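Local coordinates for siderophore periplasmic binding protein (Thermobifida fusca, PDB 5DH0), which probably binds the iron-loaded siderophore fuscachelin outside the cell membrane and hands it to an uptake transporter, at residues V65-A70 against Y84-S89; V201-W206 against K220-A225. All coordinates share one frame; numbering follows the deposited sequence.

Contacts 1 and 2 lie on opposite sides of the centre of the chain, their own centres 30 Å apart and their nearest atoms about 12 Å apart, so neither touches the other. Contact 1 (65-70 with 84-89) closes one edge of the five-stranded parallel sheet, whereas contact 2 (201-206 with 220-225) joins two loops that follow strands of the mixed sheet. Two separate sheets fit the two-lobed build of siderophore-binding proteins of this family, in which the ligand is expected between the lobes. In the assembly, Lys220, Gln223 and Pro224 of contact 2 meet the second subunit, Lys220 packing on its Pro85; contact 1 of this chain is not touched by that subunit.

Contact 1: residues V65-A70 against Y84-S89; sequences VIEPVA and YPVVQS
Tyr84 meets Val65 through its aliphatic root: CB of Tyr84 lies 4.0 Å from CG2 of Val65, and the ring then leads away, its hydroxyl making a weak hydrogen bond to Gln80. With CG of Tyr84 anti to its carbonyl carbon (chi1 -60°), the ring passes obliquely by CG1 of Val65. The Pro85 carbonyl starts the backbone pairing. Pro85 O accepts from Val65 N at 2.9 Å, with the donor nearly in line with the carbonyl bond. Val86 sends its methyls toward Glu67, just past the end of strand 64-66, CG1 beside the backbone of Glu67 and CG2 3.7 Å from Glu67 OE1; the glutamate chain bends at chi2 (84°) to bring that oxygen round. The CA of Val86 also makes a CH...O contact with Val65 O.

Val65 O accepts the N-H of Val87 as well, with Val87 N 2.9 Å away and tilted from the carbonyl plane. Bonds running from Val65 to residues on both sides of Val86 are the signature of a parallel pair, here the beta-alpha-beta unit of strand 64-66, helix 75-81 and strand 86-88, with 86-88 outermost in the chain's five-stranded parallel sheet. CG2 of Val87 rests 3.4 Å from Val65 O, while its side chain packs on Ala98 and Ile99 of helix 96-102.

Gln88 lays its extended side chain across Ile66: its CB and CG lie against CB and CG1 of Ile66, and Gln88 OE1 comes within 3.6 Å of Ile66 CD1. Both amide atoms are bonded, OE1 to Glu49 N and NE2 to Leu92 O, which fixes the amide's rotation over the isoleucine. Gln88 O takes a nearly straight bond from Glu67 N (2.9 Å, 177° at the hydrogen). At Ser89 the carbonyl O faces Ile66 CD1 at 3.8 Å, while OG turns to Ser91.

Contact 2: residues V201-W206 against K220-A225; sequences VNTNAW and KAQQPA
Gln222 sets CG anti to its own carbonyl carbon (chi1 -53°) and continues fully extended, which carries its amide across to Val201; Asn202, with CG anti to the backbone N (chi1 -156°), brings OD1 back against the root of the same glutamine. NE2 of Gln222 donates to Val201 O at 2.8 Å in a nearly straight bond (166° at the hydrogen), lying in the carbonyl plane on a lone pair, and the acceptor in turn lies close to the glutamine amide plane. OD1 of Asn202 is 3.6 Å from Gln222 CB, and the two amide planes are nearly perpendicular, so they do not stack.

Val201 ends strand 197-201, and the chain folds at once into a type I beta turn from Asn202 to Ala205, whose closing bond is weak. Facing it is the 3-10 segment 220-225, which follows strand 217-218 of the same mixed sheet. The contact therefore ties together two connections of one lobe, and it is largely buried.

The CG2 methyl of Thr203 comes up to Gln222 OE1, 3.5 Å away, the two side chains crossing at about a right angle. Asn202 OD1 takes a weak bond from Thr203 N and also accepts a hydrogen bond from a water 3.1 Å from OD1; the same water donates to Gln223 OE1, 2.9 Å from it. The other end of the asparagine amide packs on Ala225, whose CB lies 3.8 Å from Asn202 ND2, while ND2 donates to the carbonyls of Asn228 and Gly226. Gln223 NE2 bonds Glu101 O of the second subunit.

Contact 1: residues V65-A70 against Y84-S89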
loop_
_atom_site.group_PDB
_atom_site.type_symbol
_atom_site.label_atom_id
_atom_site.label_comp_id
_atom_site.label_asym_id
_atom_site.label_seq_id
_atom_site.Cartn_x
_atom_site.Cartn_y
_atom_site.Cartn_z
ATOM N N VAL A 65 -26.607 15.831 31.716
ATOM C CA VAL A 65 -25.785 15.283 30.636
ATOM C C VAL A 65 -26.264 13.934 30.181
ATOM O O VAL A 65 -26.983 13.243 30.900
ATOM C CB VAL A 65 -24.290 15.123 31.035
ATOM C CG1 VAL A 65 -23.661 16.455 31.276
ATOM C CG2 VAL A 65 -24.150 14.231 32.263
ATOM N N ILE A 66 -25.852 13.562 28.978
ATOM C CA ILE A 66 -25.951 12.183 28.547
ATOM C C ILE A 66 -25.003 11.372 29.418
ATOM O O ILE A 66 -23.925 11.860 29.791
ATOM C CB ILE A 66 -25.596 12.003 27.051
ATOM C CG1 ILE A 66 -25.618 10.514 26.677
ATOM C CG2 ILE A 66 -24.229 12.593 26.750
ATOM C CD1 ILE A 66 -25.426 10.233 25.216
ATOM N N GLU A 67 -25.441 10.166 29.775
ATOM C CA GLU A 67 -24.634 9.201 30.514
ATOM C C GLU A 67 -23.166 9.292 30.084
ATOM O O GLU A 67 -22.835 9.046 28.923
ATOM C CB GLU A 67 -25.190 7.785 30.289
ATOM C CG GLU A 67 -24.472 6.697 31.042
ATOM C CD GLU A 67 -24.971 6.554 32.475
ATOM O OE1 GLU A 67 -24.435 7.255 33.366
ATOM O OE2 GLU A 67 -25.909 5.756 32.704
ATOM N N PRO A 68 -22.293 9.727 30.998
ATOM C CA PRO A 68 -20.899 9.910 30.584
ATOM C C PRO A 68 -20.154 8.595 30.382
ATOM O O PRO A 68 -20.385 7.610 31.070
ATOM C CB PRO A 68 -20.282 10.731 31.729
ATOM C CG PRO A 68 -21.244 10.662 32.849
ATOM C CD PRO A 68 -22.591 10.351 32.295
ATOM N N VAL A 69 -19.262 8.612 29.403
ATOM C CA VAL A 69 -18.470 7.474 29.007
ATOM C C VAL A 69 -17.021 7.786 29.350
ATOM O O VAL A 69 -16.420 8.655 28.726
ATOM C CB VAL A 69 -18.637 7.204 27.495
ATOM C CG1 VAL A 69 -17.719 6.084 27.019
ATOM C CG2 VAL A 69 -20.104 6.916 27.168
ATOM N N ALA A 70 -16.460 7.091 30.337
ATOM C CA ALA A 70 -15.127 7.402 30.865
ATOM C C ALA A 70 -14.029 7.499 29.813
ATOM O O ALA A 70 -13.140 8.352 29.909
ATOM C CB ALA A 70 -14.731 6.382 31.892
ATOM N N TYR A 84 -23.447 14.952 37.779
ATOM C CA TYR A 84 -24.552 15.630 37.106
ATOM C C TYR A 84 -25.724 14.682 36.857
ATOM O O TYR A 84 -25.525 13.486 36.709
ATOM C CB TYR A 84 -24.071 16.221 35.780
ATOM C CG TYR A 84 -22.955 17.220 35.935
ATOM C CD1 TYR A 84 -22.929 18.092 37.014
ATOM C CD2 TYR A 84 -21.918 17.287 35.007
ATOM C CE1 TYR A 84 -21.901 19.006 37.165
ATOM C CE2 TYR A 84 -20.880 18.198 35.146
ATOM C CZ TYR A 84 -20.877 19.059 36.228
ATOM O OH TYR A 84 -19.865 19.971 36.382
ATOM N N PRO A 85 -26.952 15.215 36.806
ATOM C CA PRO A 85 -28.090 14.353 36.472
ATOM C C PRO A 85 -27.998 13.796 35.045
ATOM O O PRO A 85 -27.609 14.528 34.126
ATOM C CB PRO A 85 -29.296 15.291 36.615
ATOM C CG PRO A 85 -28.806 16.429 37.464
ATOM C CD PRO A 85 -27.371 16.595 37.103
ATOM N N VAL A 86 -28.338 12.519 34.880
ATOM C CA VAL A 86 -28.328 11.856 33.581
ATOM C C VAL A 86 -29.679 12.007 32.908
ATOM O O VAL A 86 -30.709 11.754 33.532
ATOM C CB VAL A 86 -27.979 10.362 33.715
ATOM C CG1 VAL A 86 -28.231 9.627 32.412
ATOM C CG2 VAL A 86 -26.539 10.204 34.140
ATOM N N VAL A 87 -29.679 12.417 31.640
ATOM C CA VAL A 87 -30.921 12.767 30.955
ATOM C C VAL A 87 -31.075 12.026 29.626
ATOM O O VAL A 87 -32.126 12.093 28.956
ATOM C CB VAL A 87 -30.993 14.289 30.711
ATOM C CG1 VAL A 87 -30.995 15.033 32.029
ATOM C CG2 VAL A 87 -29.813 14.744 29.869
ATOM N N GLN A 88 -30.018 11.323 29.240
ATOM C CA GLN A 88 -30.033 10.548 28.010
ATOM C C GLN A 88 -29.138 9.345 28.253
ATOM O O GLN A 88 -28.143 9.449 28.968
ATOM C CB GLN A 88 -29.569 11.401 26.817
ATOM C CG GLN A 88 -29.420 10.660 25.487
ATOM C CD GLN A 88 -29.085 11.584 24.307
ATOM O OE1 GLN A 88 -28.167 12.409 24.379
ATOM N NE2 GLN A 88 -29.817 11.425 23.208
ATOM N N SER A 89 -29.513 8.197 27.705
ATOM C CA SER A 89 -28.735 6.982 27.908
ATOM C C SER A 89 -27.769 6.715 26.756
ATOM O O SER A 89 -27.854 7.345 25.702
ATOM C CB SER A 89 -29.667 5.783 28.082
ATOM O OG SER A 89 -30.265 5.445 26.839
#

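Contact 2: residues V201-W206 against K220-A225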
loop_
_atom_site.group_PDB
_atom_site.type_symbol
_atom_site.label_atom_id
_atom_site.label_comp_id
_atom_site.label_asym_id
_atom_site.label_seq_id
_atom_site.Cartn_x
_atom_site.Cartn_y
_atom_site.Cartn_z
ATOM N N VAL A 201 -8.997 1.452 11.081
ATOM C CA VAL A 201 -9.805 2.637 10.791
ATOM C C VAL A 201 -9.548 3.163 9.375
ATOM O O VAL A 201 -8.435 3.086 8.863
ATOM C CB VAL A 201 -9.544 3.731 11.837
ATOM C CG1 VAL A 201 -10.281 5.041 11.489
ATOM C CG2 VAL A 201 -9.963 3.205 13.225
ATOM N N ASN A 202 -10.610 3.656 8.744
ATOM C CA ASN A 202 -10.594 4.089 7.358
ATOM C C ASN A 202 -10.210 5.587 7.215
ATOM O O ASN A 202 -10.130 6.320 8.207
ATOM C CB ASN A 202 -11.971 3.809 6.741
ATOM C CG ASN A 202 -11.926 3.654 5.211
ATOM O OD1 ASN A 202 -10.864 3.487 4.614
ATOM N ND2 ASN A 202 -13.089 3.688 4.589
ATOM N N THR A 203 -9.970 6.031 5.986
ATOM C CA THR A 203 -9.546 7.421 5.725
ATOM C C THR A 203 -10.635 8.452 6.000
ATOM O O THR A 203 -10.359 9.639 6.069
ATOM C CB THR A 203 -9.099 7.601 4.266
ATOM O OG1 THR A 203 -10.199 7.281 3.405
ATOM C CG2 THR A 203 -7.905 6.675 3.938
ATOM N N ASN A 204 -11.872 8.000 6.167
ATOM C CA ASN A 204 -12.987 8.914 6.382
ATOM C C ASN A 204 -13.447 9.021 7.832
ATOM O O ASN A 204 -14.507 9.582 8.094
ATOM C CB ASN A 204 -14.181 8.489 5.510
ATOM C CG ASN A 204 -14.683 7.080 5.837
ATOM O OD1 ASN A 204 -14.040 6.313 6.569
ATOM N ND2 ASN A 204 -15.835 6.729 5.281
ATOM N N ALA A 205 -12.684 8.479 8.780
ATOM C CA ALA A 205 -13.189 8.443 10.164
ATOM C C ALA A 205 -12.112 8.637 11.235
ATOM O O ALA A 205 -10.989 8.142 11.091
ATOM C CB ALA A 205 -13.918 7.134 10.411
ATOM N N TRP A 206 -12.468 9.373 12.292
ATOM C CA TRP A 206 -11.660 9.464 13.508
ATOM C C TRP A 206 -10.201 9.769 13.176
ATOM O O TRP A 206 -9.928 10.558 12.274
ATOM C CB TRP A 206 -11.810 8.159 14.312
ATOM C CG TRP A 206 -13.280 7.831 14.519
ATOM C CD1 TRP A 206 -14.235 8.683 14.974
ATOM C CD2 TRP A 206 -13.954 6.589 14.253
ATOM N NE1 TRP A 206 -15.461 8.064 15.015
ATOM C CE2 TRP A 206 -15.314 6.772 14.585
ATOM C CE3 TRP A 206 -13.539 5.337 13.801
ATOM C CZ2 TRP A 206 -16.257 5.757 14.463
ATOM C CZ3 TRP A 206 -14.492 4.326 13.678
ATOM C CH2 TRP A 206 -15.826 4.546 14.007
ATOM N N LYS A 220 -3.033 -0.954 3.320
ATOM C CA LYS A 220 -4.018 -1.686 2.505
ATOM C C LYS A 220 -5.156 -2.320 3.328
ATOM O O LYS A 220 -6.199 -2.689 2.775
ATOM C CB LYS A 220 -3.333 -2.813 1.732
ATOM C CG LYS A 220 -2.957 -3.941 2.667
ATOM C CD LYS A 220 -2.228 -5.091 2.039
ATOM C CE LYS A 220 -1.736 -5.993 3.157
ATOM N NZ LYS A 220 -0.901 -7.117 2.688
ATOM N N ALA A 221 -4.944 -2.474 4.635
ATOM C CA ALA A 221 -5.937 -3.109 5.486
ATOM C C ALA A 221 -7.230 -2.298 5.553
ATOM O O ALA A 221 -8.294 -2.863 5.786
ATOM C CB ALA A 221 -5.372 -3.339 6.885
ATOM N N GLN A 222 -7.148 -0.981 5.352
ATOM C CA GLN A 222 -8.358 -0.153 5.242
ATOM C C GLN A 222 -9.259 -0.511 4.077
ATOM O O GLN A 222 -10.474 -0.331 4.157
ATOM C CB GLN A 222 -8.024 1.320 5.068
ATOM C CG GLN A 222 -7.105 1.903 6.067
ATOM C CD GLN A 222 -6.826 3.333 5.743
ATOM O OE1 GLN A 222 -6.345 3.640 4.647
ATOM N NE2 GLN A 222 -7.144 4.234 6.681
ATOM N N GLN A 223 -8.676 -0.964 2.977
ATOM C CA GLN A 223 -9.443 -1.063 1.736
ATOM C C GLN A 223 -10.769 -1.850 1.792
ATOM O O GLN A 223 -11.758 -1.384 1.226
ATOM C CB GLN A 223 -8.538 -1.623 0.636
ATOM C CG GLN A 223 -7.436 -0.626 0.255
ATOM C CD GLN A 223 -7.998 0.788 0.011
ATOM O OE1 GLN A 223 -7.895 1.677 0.870
ATOM N NE2 GLN A 223 -8.604 0.991 -1.156
ATOM N N PRO A 224 -10.821 -3.012 2.484
ATOM C CA PRO A 224 -12.123 -3.702 2.508
ATOM C C PRO A 224 -13.243 -2.897 3.169
ATOM O O PRO A 224 -14.390 -3.304 3.086
ATOM C CB PRO A 224 -11.835 -4.983 3.313
ATOM C CG PRO A 224 -10.383 -5.212 3.126
ATOM C CD PRO A 224 -9.762 -3.838 3.089
ATOM N N ALA A 225 -12.929 -1.776 3.805
ATOM C CA ALA A 225 -13.958 -0.998 4.464
ATOM C C ALA A 225 -14.879 -0.299 3.463
ATOM O O ALA A 225 -15.996 0.076 3.814
ATOM C CB ALA A 225 -13.330 0.025 5.405
HETATM O O HOH W 1 -10.015 3.557 1.607
#